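Local coordinates for cell surface protein (Faecalibacterium prausnitzii A2-165, PDB 4GT6) that is of unknown function but, as an extracellular leucine-rich repeat protein of the BspA type, probably binds other proteins at the bacterial cell surface, at residues A[57-62]-A[81-86]; A[312-317]-A[335-340]. All coordinates share one frame; numbering follows the deposited sequence. Where two conformers were deposited one is given.

Interaction 1: residues A[57-62]-A[81-86]; sequences RVFCNY and NAFYNC. With EDO (1,2-ethanediol), chain N.
The ring of Phe-59 barely overlaps that of Phe-83. The planes are nearly parallel (5°) but displaced along each other, with the ring centroids of Phe-59 and Phe-83 5.3 Å apart. The nearest atoms are Phe-59 CD2 and Phe-83 CE1, at 3.4 Å. Both side chains carry CG anti to the carbonyl carbon, which sends the two rings in the same direction. The backbones are tied beside them. Phe-59 N donates to Ala-82 O at 2.8 Å, and Asn-61 N gives a straighter bond to Tyr-84 O (164° at the hydrogen). Replacing Phe-59 by alanine is likely to open a gap beside Phe-83 and leave that ring without its partner on the side of the preceding coil.

The Arg-57 guanidinium stacks on the amide of Asn-81, planes 27° apart, and Arg-57 NH1 lies 3.3 Å from Asn-81 CG; Asn-81 ND2 itself bonds to Gln-108 OE1. Cys-60 SG meets the Tyr-84 ring obliquely, 3.6 Å from CD2. The Asn-61 amide stands nearly perpendicular to that ring, with OD1 at its edge. Asn-85 ND2 reaches the same OD1 weakly, and a water bridges the two atoms. A 1,2-ethanediol, probably from the crystallisation liquor, bonds through O1 to Val-58 O.

Each segment makes a type I turn followed by an overlapping type II turn, and the pair repeats in register, as expected for successive coils of a leucine-rich repeat solenoid. The row of phenylalanines runs on to Phe-110, while Tyr-29 meets Phe-59. Segment 57-62 lies between strand 47-54 and strand 68-71, segment 81-86 lies between strand 77-78 and strand 91-94, and Val-58 packs on strand 24-29.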
loop_
_atom_site.group_PDB
_atom_site.type_symbol
_atom_site.label_atom_id
_atom_site.label_comp_id
_atom_site.label_asym_id
_atom_site.label_seq_id
_atom_site.Cartn_x
_atom_site.Cartn_y
_atom_site.Cartn_z
ATOM N N ARG A 57 0.607 -15.997 -16.801
ATOM C CA ARG A 57 1.317 -16.990 -16.012
ATOM C C ARG A 57 2.427 -17.759 -16.731
ATOM O O ARG A 57 2.853 -18.793 -16.204
ATOM C CB ARG A 57 0.287 -18.020 -15.432
ATOM C CG ARG A 57 -0.964 -17.343 -14.821
ATOM C CD ARG A 57 -1.787 -18.308 -13.978
ATOM N NE ARG A 57 -1.291 -18.426 -12.600
ATOM C CZ ARG A 57 -1.628 -17.628 -11.585
ATOM N NH1 ARG A 57 -2.499 -16.641 -11.765
ATOM N NH2 ARG A 57 -1.108 -17.818 -10.384
ATOM N N VAL A 58 2.941 -17.277 -17.870
ATOM C CA VAL A 58 3.985 -18.061 -18.603
ATOM C C VAL A 58 5.187 -18.397 -17.703
ATOM O O VAL A 58 5.658 -19.545 -17.707
ATOM C CB VAL A 58 4.433 -17.378 -19.937
ATOM C CG1 VAL A 58 5.554 -18.185 -20.613
ATOM C CG2 VAL A 58 3.244 -17.264 -20.904
ATOM N N PHE A 59 5.671 -17.424 -16.905
ATOM C CA PHE A 59 6.809 -17.693 -15.996
ATOM C C PHE A 59 6.386 -17.623 -14.522
ATOM O O PHE A 59 7.227 -17.431 -13.628
ATOM C CB PHE A 59 7.958 -16.710 -16.266
ATOM C CG PHE A 59 8.498 -16.892 -17.655
ATOM C CD1 PHE A 59 9.485 -17.836 -17.916
ATOM C CD2 PHE A 59 8.032 -16.111 -18.705
ATOM C CE1 PHE A 59 9.962 -18.024 -19.218
ATOM C CE2 PHE A 59 8.519 -16.302 -20.004
ATOM C CZ PHE A 59 9.462 -17.269 -20.245
ATOM N N CYS A 60 5.093 -17.828 -14.267
ATOM C CA CYS A 60 4.539 -17.818 -12.919
ATOM C C CYS A 60 5.146 -18.967 -12.103
ATOM O O CYS A 60 5.093 -20.128 -12.539
ATOM C CB CYS A 60 3.020 -17.928 -12.965
ATOM S SG CYS A 60 2.240 -17.878 -11.330
ATOM N N ASN A 61 5.772 -18.647 -10.950
ATOM C CA ASN A 61 6.421 -19.661 -10.098
ATOM C C ASN A 61 7.467 -20.481 -10.885
ATOM O O ASN A 61 7.632 -21.666 -10.624
ATOM C CB ASN A 61 5.385 -20.608 -9.457
ATOM C CG ASN A 61 4.524 -19.925 -8.442
ATOM O OD1 ASN A 61 5.030 -19.218 -7.572
ATOM N ND2 ASN A 61 3.197 -20.075 -8.564
ATOM N N TYR A 62 8.174 -19.840 -11.831
ATOM C CA TYR A 62 9.196 -20.503 -12.674
ATOM C C TYR A 62 10.137 -21.245 -11.749
ATOM O O TYR A 62 10.666 -20.635 -10.828
ATOM C CB TYR A 62 9.919 -19.435 -13.501
ATOM C CG TYR A 62 10.928 -19.982 -14.490
ATOM C CD1 TYR A 62 10.522 -20.776 -15.563
ATOM C CD2 TYR A 62 12.267 -19.608 -14.421
ATOM C CE1 TYR A 62 11.437 -21.226 -16.520
ATOM C CE2 TYR A 62 13.192 -20.046 -15.368
ATOM C CZ TYR A 62 12.771 -20.847 -16.423
ATOM O OH TYR A 62 13.683 -21.290 -17.344
ATOM N N ASN A 81 0.167 -12.219 -13.797
ATOM C CA ASN A 81 1.087 -13.154 -13.132
ATOM C C ASN A 81 2.152 -13.715 -14.090
ATOM O O ASN A 81 2.678 -14.799 -13.824
ATOM C CB ASN A 81 0.263 -14.330 -12.509
ATOM C CG ASN A 81 -0.689 -13.873 -11.413
ATOM O OD1 ASN A 81 -1.745 -13.291 -11.677
ATOM N ND2 ASN A 81 -0.287 -14.059 -10.158
ATOM N N ALA A 82 2.494 -12.972 -15.172
ATOM C CA ALA A 82 3.454 -13.497 -16.183
ATOM C C ALA A 82 4.822 -13.825 -15.580
ATOM O O ALA A 82 5.460 -14.765 -16.039
ATOM C CB ALA A 82 3.629 -12.500 -17.320
ATOM N N PHE A 83 5.284 -13.053 -14.584
ATOM C CA PHE A 83 6.601 -13.291 -13.972
ATOM C C PHE A 83 6.436 -13.359 -12.458
ATOM O O PHE A 83 7.349 -13.037 -11.704
ATOM C CB PHE A 83 7.609 -12.176 -14.388
ATOM C CG PHE A 83 7.849 -12.157 -15.876
ATOM C CD1 PHE A 83 8.806 -12.992 -16.455
ATOM C CD2 PHE A 83 7.094 -11.325 -16.710
ATOM C CE1 PHE A 83 8.988 -13.008 -17.841
ATOM C CE2 PHE A 83 7.290 -11.335 -18.097
ATOM C CZ PHE A 83 8.218 -12.188 -18.652
ATOM N N TYR A 84 5.270 -13.804 -12.014
ATOM C CA TYR A 84 4.970 -13.925 -10.597
ATOM C C TYR A 84 5.993 -14.839 -9.907
ATOM O O TYR A 84 6.276 -15.951 -10.387
ATOM C CB TYR A 84 3.559 -14.517 -10.453
ATOM C CG TYR A 84 3.092 -14.736 -9.029
ATOM C CD1 TYR A 84 2.419 -13.733 -8.339
ATOM C CD2 TYR A 84 3.251 -15.975 -8.402
ATOM C CE1 TYR A 84 1.913 -13.950 -7.058
ATOM C CE2 TYR A 84 2.768 -16.197 -7.114
ATOM C CZ TYR A 84 2.077 -15.188 -6.457
ATOM O OH TYR A 84 1.552 -15.402 -5.215
ATOM N N ASN A 85 6.556 -14.355 -8.798
ATOM C CA ASN A 85 7.489 -15.104 -7.955
ATOM C C ASN A 85 8.787 -15.518 -8.679
ATOM O O ASN A 85 9.304 -16.617 -8.431
ATOM C CB ASN A 85 6.793 -16.343 -7.362
ATOM C CG ASN A 85 7.297 -16.708 -6.003
ATOM O OD1 ASN A 85 7.518 -15.832 -5.153
ATOM N ND2 ASN A 85 7.482 -18.012 -5.774
ATOM N N CYS A 86 9.314 -14.637 -9.564
ATOM C CA CYS A 86 10.625 -14.827 -10.209
ATOM C C CYS A 86 11.576 -13.983 -9.357
ATOM O O CYS A 86 11.881 -12.822 -9.660
ATOM C CB CYS A 86 10.586 -14.408 -11.670
ATOM S SG CYS A 86 9.641 -15.559 -12.702
HETATM C C1 EDO N . 7.297 -22.328 -16.563
HETATM O O1 EDO N . 7.757 -21.380 -17.514
HETATM C C2 EDO N . 6.893 -21.611 -15.250
HETATM O O2 EDO N . 5.618 -21.026 -15.358
HETATM O O HOH W 1 7.506 -20.502 -6.837
HETATM O O HOH W 2 9.414 -19.323 -8.448
#

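Interaction 2: residues A[312-317]-A[335-340]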
loop_
_atom_site.group_PDB
_atom_site.type_symbol
_atom_site.label_atom_id
_atom_site.label_comp_id
_atom_site.label_asym_id
_atom_site.label_seq_id
_atom_site.Cartn_x
_atom_site.Cartn_y
_atom_site.Cartn_z
ATOM N N SER A 312 6.672 5.101 24.356
ATOM C CA SER A 312 6.981 6.252 25.233
ATOM C C SER A 312 5.748 6.706 26.008
ATOM O O SER A 312 5.844 7.577 26.873
ATOM C CB SER A 312 7.528 7.429 24.433
ATOM O OG SER A 312 8.854 7.148 24.044
ATOM N N LEU A 313 4.596 6.115 25.711
ATOM C CA LEU A 313 3.350 6.461 26.374
ATOM C C LEU A 313 3.399 6.023 27.833
ATOM O O LEU A 313 3.554 4.837 28.091
ATOM C CB LEU A 313 2.202 5.774 25.640
ATOM C CG LEU A 313 0.841 6.404 25.750
ATOM C CD1 LEU A 313 0.905 7.919 25.428
ATOM C CD2 LEU A 313 -0.132 5.706 24.780
ATOM N N LYS A 314 3.317 6.967 28.775
ATOM C CA LYS A 314 3.389 6.635 30.215
ATOM C C LYS A 314 2.030 6.719 30.925
ATOM O O LYS A 314 1.781 5.975 31.874
ATOM C CB LYS A 314 4.365 7.577 30.933
ATOM C CG LYS A 314 5.827 7.155 30.825
ATOM C CD LYS A 314 6.742 8.015 31.703
ATOM C CE LYS A 314 6.731 7.614 33.166
ATOM N NZ LYS A 314 7.497 8.568 34.011
ATOM N N SER A 315 1.203 7.691 30.522
ATOM C CA SER A 315 -0.098 7.962 31.122
ATOM C C SER A 315 -1.074 8.362 30.033
ATOM O O SER A 315 -0.684 9.054 29.082
ATOM C CB SER A 315 0.033 9.078 32.157
ATOM O OG SER A 315 -1.205 9.384 32.773
ATOM N N ILE A 316 -2.320 7.894 30.133
ATOM C CA ILE A 316 -3.342 8.240 29.146
ATOM C C ILE A 316 -4.712 8.280 29.839
ATOM O O ILE A 316 -5.008 7.441 30.693
ATOM C CB ILE A 316 -3.308 7.322 27.881
ATOM C CG1 ILE A 316 -4.215 7.871 26.742
ATOM C CG2 ILE A 316 -3.593 5.853 28.194
ATOM C CD1 ILE A 316 -3.853 7.407 25.366
ATOM N N ASP A 317 -5.515 9.290 29.489
ATOM C CA ASP A 317 -6.859 9.483 30.024
ATOM C C ASP A 317 -7.849 9.235 28.897
ATOM O O ASP A 317 -7.889 10.004 27.938
ATOM C CB ASP A 317 -7.008 10.893 30.607
ATOM C CG ASP A 317 -6.200 11.074 31.876
ATOM O OD1 ASP A 317 -4.989 11.362 31.773
ATOM O OD2 ASP A 317 -6.756 10.862 32.965
ATOM N N GLN A 335 5.891 1.121 28.448
ATOM C CA GLN A 335 6.129 2.156 29.461
ATOM C C GLN A 335 4.823 2.707 30.049
ATOM O O GLN A 335 4.860 3.558 30.945
ATOM C CB GLN A 335 6.968 3.306 28.873
ATOM C CG GLN A 335 8.470 3.014 28.799
ATOM C CD GLN A 335 9.250 4.184 28.231
ATOM O OE1 GLN A 335 9.194 5.318 28.729
ATOM N NE2 GLN A 335 9.988 3.936 27.155
ATOM N N LEU A 336 3.662 2.220 29.565
ATOM C CA LEU A 336 2.358 2.673 30.048
ATOM C C LEU A 336 2.151 2.238 31.494
ATOM O O LEU A 336 2.113 1.040 31.760
ATOM C CB LEU A 336 1.238 2.145 29.134
ATOM C CG LEU A 336 -0.198 2.580 29.440
ATOM C CD1 LEU A 336 -0.376 4.113 29.277
ATOM C CD2 LEU A 336 -1.168 1.853 28.515
ATOM N N GLU A 337 2.081 3.213 32.427
ATOM C CA GLU A 337 1.938 2.964 33.878
ATOM C C GLU A 337 0.539 3.230 34.377
ATOM O O GLU A 337 0.076 2.556 35.296
ATOM C CB GLU A 337 2.888 3.874 34.700
ATOM C CG GLU A 337 4.373 3.690 34.456
ATOM C CD GLU A 337 5.271 4.769 35.043
ATOM O OE1 GLU A 337 4.748 5.801 35.529
ATOM O OE2 GLU A 337 6.509 4.591 34.995
ATOM N N ARG A 338 -0.107 4.264 33.815
ATOM C CA ARG A 338 -1.404 4.731 34.259
ATOM C C ARG A 338 -2.384 4.872 33.109
ATOM O O ARG A 338 -2.051 5.435 32.064
ATOM C CB ARG A 338 -1.238 6.094 34.957
ATOM C CG ARG A 338 -2.512 6.665 35.583
ATOM C CD ARG A 338 -2.372 8.153 35.836
ATOM N NE ARG A 338 -3.679 8.790 35.966
ATOM C CZ ARG A 338 -4.293 9.466 35.000
ATOM N NH1 ARG A 338 -3.699 9.646 33.825
ATOM N NH2 ARG A 338 -5.490 9.996 35.211
ATOM N N ILE A 339 -3.611 4.403 33.330
ATOM C CA ILE A 339 -4.684 4.581 32.354
ATOM C C ILE A 339 -5.983 4.873 33.100
ATOM O O ILE A 339 -6.332 4.158 34.035
ATOM C CB ILE A 339 -4.831 3.424 31.318
ATOM C CG1 ILE A 339 -5.962 3.759 30.286
ATOM C CG2 ILE A 339 -5.047 2.058 31.993
ATOM C CD1 ILE A 339 -5.764 3.234 28.924
ATOM N N ALA A 340 -6.661 5.953 32.710
ATOM C CA ALA A 340 -7.969 6.289 33.281
ATOM C C ALA A 340 -9.037 5.781 32.312
ATOM O O ALA A 340 -9.020 6.146 31.138
ATOM C CB ALA A 340 -8.094 7.787 33.515
HETATM O O HOH W 3 4.377 2.855 26.533
#
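Ser-315 OG and Arg-338 CG both stand anti to their backbone nitrogens (chi1 180° and -175°), while Asp-317 CG lies anti to its carbonyl carbon. The arginine chain is extended from CG to NE, which carries its guanidinium across to the neighbouring strand. There it grips Asp-317 end-on. Arg-338 NH2 meets Asp-317 OD2 at 2.7 Å on the syn side, and Arg-338 NH1 meets Asp-317 OD1 at 3.0 Å from above the carboxylate plane. The two flat groups are turned 44° from each other. Arg-338 NH1 also donates to Ser-315 OG at 2.7 Å, close to the guanidinium plane. Three bonds thus fix the rotation of the group. NE adds a salt bridge to Glu-363, so the guanidinium charge is shared between Asp-317 and Glu-363.

Strands 315-317 and 338-340 are parallel neighbours in the ladder of a BspA-type leucine-rich repeat region, which strand 361-364 continues. Ile-316 N donates to Arg-338 O, and Ala-340 N donates to Ile-316 O. Where the strands begin, Lys-314 O accepts from both Glu-337 N and Arg-338 N. Just before this, a water links Leu-313 O to Gln-335 N.

The face opposite the arginine is apolar. Ile-316 and Ile-339 run alongside each other, with CG2 of the first and CD1 of the second in tight contact at 3.5 Å. Ile-316 CG2 also touches Leu-336 CD1 at 3.8 Å. Ile-293, Phe-295 and Phe-330 pack round Ile-316, and Phe-353 meets Ile-339.

In the fold
This chain is the leucine-rich repeat part of a larger cell surface protein. From the N terminus, it first passes through the mixed sheet that includes strands 24-29 and 47-54. Interaction 1 then closes a loop of 18 residues, bringing segment 81-86 back beside segment 57-62 and joining the turns of consecutive coils. Many coils later, interaction 2 closes a similar loop of 17 residues, this time between strands. The two loops follow in series and neither nest nor cross. The centres of interaction 1 and interaction 2 are about 49 Å apart. They lie in separate BspA-type repeat regions. Interaction 1 ties early coils together, and interaction 2 ties coils near the C-terminal end.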